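Mannose-specific lectin 3 chain 2 (Crocus vernus, PDB 3MEZ) is one of the two domain chains of a heterotetrameric bulb-type lectin that probably binds mannose and weakly agglutinates trypsin-treated rabbit erythrocytes. Local coordinates at residues B[59-64]-B[69-74]. Sequence-based numbering, arbitrary orientation.
Sequences CFMRLG and LDITDD. With FMT (formic acid), chain I.
The ring of Phe-60 lies beside Thr-72, with one face under Thr-72 CB, while the Thr-72 methyl CG2 lies beyond the rim, near CE1 and CZ of Phe-60. The two belong to a beta hairpin, strands 60-63 and 69-72, which forms the middle of a four-stranded antiparallel sheet in the bulb-type lectin domain. Thr-72 CB makes a CH-pi contact 3.8 Å from the centroid of the Phe-60 ring. CG of Phe-60 sits between its backbone N and carbonyl carbon (chi1 69°), and this swings the ring over toward Thr-72. Thr-72 OG1 is buried without a hydrogen-bonding partner. Phe-60 and Thr-72 form a hydrogen-bonded pair, with N to O distances of 2.8 Å both from Phe-60 N to Thr-72 O and from Thr-72 N to Phe-60 O. Arg-62 and Asp-70 form the second such pair.

On the other face, Met-61, Leu-63, Leu-69 and Ile-71 pack together. The Met-61 chain bends at chi2 and chi3, and its SD comes 3.4 Å from Leu-69 CD2. The same methyl lies 4.0 Å from Leu-63 CD1. Met-61 and Ile-71 also touch Met-30 of strand 26-30, in another sheet, and Leu-69 packs on Trp-105 of the chain 1 subunit. At the open end of the hairpin, just before strand 60-63, Cys-59 is joined to Cys-34 by a disulfide.

Phe-60 and Arg-62 face a second copy of this chain, where Asp-74 forms a salt bridge with Arg-62 NH2. One water joins the strands beside Arg-62. It donates to Arg-62 O and to Asp-70 OD2, the latter at 2.6 Å, and accepts from Arg-62 NH1 in the plane of the guanidinium, at its edge.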
ATOM      1  N   CYS B  59      -0.550  14.835  -3.048  1.00 22.35           N
ATOM      2  CA  CYS B  59      -1.820  14.505  -2.404  1.00 23.59           C
ATOM      3  C   CYS B  59      -2.123  13.024  -2.374  1.00 23.02           C
ATOM      4  O   CYS B  59      -1.710  12.317  -3.237  1.00 23.45           O
ATOM      5  CB  CYS B  59      -2.987  15.236  -3.062  1.00 22.68           C
ATOM      6  SG  CYS B  59      -2.845  16.938  -2.935  1.00 28.99           S
ATOM      7  N   PHE B  60      -2.797  12.596  -1.329  1.00 22.08           N
ATOM      8  CA  PHE B  60      -3.263  11.240  -1.194  1.00 21.53           C
ATOM      9  C   PHE B  60      -4.702  11.175  -0.728  1.00 20.77           C
ATOM     10  O   PHE B  60      -5.142  12.005  -0.005  1.00 22.92           O
ATOM     11  CB  PHE B  60      -2.346  10.367  -0.312  1.00 20.14           C
ATOM     12  CG  PHE B  60      -2.333  10.709   1.143  1.00 18.71           C
ATOM     13  CD1 PHE B  60      -1.504  11.686   1.614  1.00 19.04           C
ATOM     14  CD2 PHE B  60      -3.086  10.017   2.042  1.00 17.85           C
ATOM     15  CE1 PHE B  60      -1.449  11.980   2.908  1.00 18.05           C
ATOM     16  CE2 PHE B  60      -3.032  10.320   3.342  1.00 23.20           C
ATOM     17  CZ  PHE B  60      -2.197  11.317   3.782  1.00 21.23           C
ATOM     18  N   MET B  61      -5.389  10.141  -1.153  1.00 20.90           N
ATOM     19  CA  MET B  61      -6.703   9.811  -0.685  1.00 20.37           C
ATOM     20  C   MET B  61      -6.705   8.618   0.274  1.00 19.98           C
ATOM     21  O   MET B  61      -5.997   7.690   0.097  1.00 18.91           O
ATOM     22  CB  MET B  61      -7.633   9.541  -1.839  1.00 20.85           C
ATOM     23  CG  MET B  61      -9.019   9.729  -1.484  1.00 26.15           C
ATOM     24  SD  MET B  61      -9.698   8.190  -1.020  1.00 40.42           S
ATOM     25  CE  MET B  61     -10.121   7.539  -2.584  1.00 29.29           C
ATOM     26  N   ARG B  62      -7.498   8.732   1.319  1.00 18.35           N
ATOM     27  CA  ARG B  62      -7.576   7.741   2.345  1.00 18.97           C
ATOM     28  C   ARG B  62      -9.003   7.508   2.785  1.00 18.97           C
ATOM     29  O   ARG B  62      -9.701   8.417   3.046  1.00 18.11           O
ATOM     30  CB  ARG B  62      -6.722   8.142   3.559  1.00 16.98           C
ATOM     31  CG  ARG B  62      -6.833   7.232   4.754  1.00 19.57           C
ATOM     32  CD  ARG B  62      -5.981   7.649   5.968  1.00 18.01           C
ATOM     33  NE  ARG B  62      -6.076   6.784   7.132  1.00 18.59           N
ATOM     34  CZ  ARG B  62      -7.026   6.842   8.052  1.00 22.45           C
ATOM     35  NH1 ARG B  62      -7.971   7.718   7.962  1.00 20.95           N
ATOM     36  NH2 ARG B  62      -7.028   6.040   9.070  1.00 18.23           N
ATOM     37  N   LEU B  63      -9.369   6.253   2.912  1.00 18.50           N
ATOM     38  CA  LEU B  63     -10.632   5.871   3.467  1.00 19.46           C
ATOM     39  C   LEU B  63     -10.421   5.580   4.942  1.00 20.77           C
ATOM     40  O   LEU B  63      -9.624   4.770   5.323  1.00 18.94           O
ATOM     41  CB  LEU B  63     -11.203   4.652   2.749  1.00 16.57           C
ATOM     42  CG  LEU B  63     -12.472   4.007   3.299  1.00 21.56           C
ATOM     43  CD1 LEU B  63     -13.588   4.967   3.298  1.00 19.09           C
ATOM     44  CD2 LEU B  63     -12.879   2.747   2.554  1.00 17.89           C
ATOM     45  N   GLY B  64     -11.167   6.308   5.747  1.00 20.06           N
ATOM     46  CA  GLY B  64     -11.083   6.244   7.172  1.00 20.30           C
ATOM     47  C   GLY B  64     -11.927   5.184   7.843  1.00 21.11           C
ATOM     48  O   GLY B  64     -12.637   4.491   7.213  1.00 20.91           O
ATOM     49  N   LEU B  69     -13.939   9.853   3.358  1.00 23.15           N
ATOM     50  CA  LEU B  69     -12.883   9.938   2.368  1.00 25.33           C
ATOM     51  C   LEU B  69     -12.230  11.303   2.371  1.00 26.49           C
ATOM     52  O   LEU B  69     -12.851  12.251   2.007  1.00 26.68           O
ATOM     53  CB  LEU B  69     -13.436   9.766   0.975  1.00 25.53           C
ATOM     54  CG  LEU B  69     -13.845   8.495   0.294  1.00 29.23           C
ATOM     55  CD1 LEU B  69     -14.222   8.832  -1.135  1.00 28.12           C
ATOM     56  CD2 LEU B  69     -12.745   7.518   0.314  1.00 26.14           C
ATOM     57  N   ASP B  70     -10.963  11.355   2.739  1.00 25.31           N
ATOM     58  CA  ASP B  70     -10.162  12.560   2.790  1.00 25.66           C
ATOM     59  C   ASP B  70      -9.130  12.602   1.676  1.00 25.69           C
ATOM     60  O   ASP B  70      -8.501  11.635   1.429  1.00 25.06           O
ATOM     61  CB  ASP B  70      -9.402  12.665   4.121  1.00 25.77           C
ATOM     62  CG  ASP B  70     -10.297  12.592   5.334  1.00 27.78           C
ATOM     63  OD1 ASP B  70     -11.205  13.370   5.425  1.00 27.30           O
ATOM     64  OD2 ASP B  70     -10.096  11.751   6.183  1.00 27.63           O
ATOM     65  N   ILE B  71      -8.993  13.738   1.027  1.00 23.82           N
ATOM     66  CA  ILE B  71      -7.869  14.035   0.202  1.00 24.94           C
ATOM     67  C   ILE B  71      -6.937  14.961   0.981  1.00 25.19           C
ATOM     68  O   ILE B  71      -7.302  16.022   1.383  1.00 26.11           O
ATOM     69  CB  ILE B  71      -8.233  14.689  -1.121  1.00 23.31           C
ATOM     70  CG1 ILE B  71      -9.212  13.839  -1.883  1.00 23.64           C
ATOM     71  CG2 ILE B  71      -7.050  14.884  -1.911  1.00 21.58           C
ATOM     72  CD1 ILE B  71      -9.723  14.449  -3.081  1.00 23.30           C
ATOM     73  N   THR B  72      -5.718  14.497   1.164  1.00 24.45           N
ATOM     74  CA  THR B  72      -4.766  15.041   2.077  1.00 23.82           C
ATOM     75  C   THR B  72      -3.490  15.431   1.371  1.00 23.88           C
ATOM     76  O   THR B  72      -3.042  14.735   0.534  1.00 22.69           O
ATOM     77  CB  THR B  72      -4.448  13.993   3.161  1.00 25.91           C
ATOM     78  OG1 THR B  72      -5.657  13.502   3.733  1.00 30.91           O
ATOM     79  CG2 THR B  72      -3.606  14.567   4.224  1.00 21.68           C
ATOM     80  N   ASP B  73      -2.947  16.573   1.700  1.00 23.64           N
ATOM     81  CA  ASP B  73      -1.668  16.994   1.167  1.00 23.77           C
ATOM     82  C   ASP B  73      -0.447  16.517   1.961  1.00 21.55           C
ATOM     83  O   ASP B  73      -0.585  15.960   2.993  1.00 21.77           O
ATOM     84  CB  ASP B  73      -1.625  18.492   0.879  1.00 25.26           C
ATOM     85  CG  ASP B  73      -1.531  19.337   2.122  1.00 24.87           C
ATOM     86  OD1 ASP B  73      -1.347  18.870   3.202  1.00 24.61           O
ATOM     87  OD2 ASP B  73      -1.705  20.511   1.973  1.00 34.73           O
ATOM     88  N   ASP B  74       0.740  16.828   1.481  1.00 22.10           N
ATOM     89  CA  ASP B  74       1.959  16.377   2.143  1.00 23.55           C
ATOM     90  C   ASP B  74       2.065  16.882   3.568  1.00 25.11           C
ATOM     91  O   ASP B  74       2.656  16.245   4.389  1.00 24.16           O
ATOM     92  CB  ASP B  74       3.195  16.732   1.365  1.00 24.08           C
ATOM     93  CG  ASP B  74       4.426  15.998   1.852  1.00 24.74           C
ATOM     94  OD1 ASP B  74       5.380  16.653   2.197  1.00 21.33           O
ATOM     95  OD2 ASP B  74       4.421  14.786   1.872  1.00 22.73           O
TER
HETATM   96  C   FMT I 114       1.218  18.484  -2.003  1.00 31.98           C
HETATM   97  O1  FMT I 114       1.036  17.758  -1.049  1.00 30.53           O
HETATM   98  O2  FMT I 114       1.967  19.454  -1.900  1.00 33.69           O
HETATM   99  O   HOH W   1      -9.148   9.303   5.928  1.00 26.02           O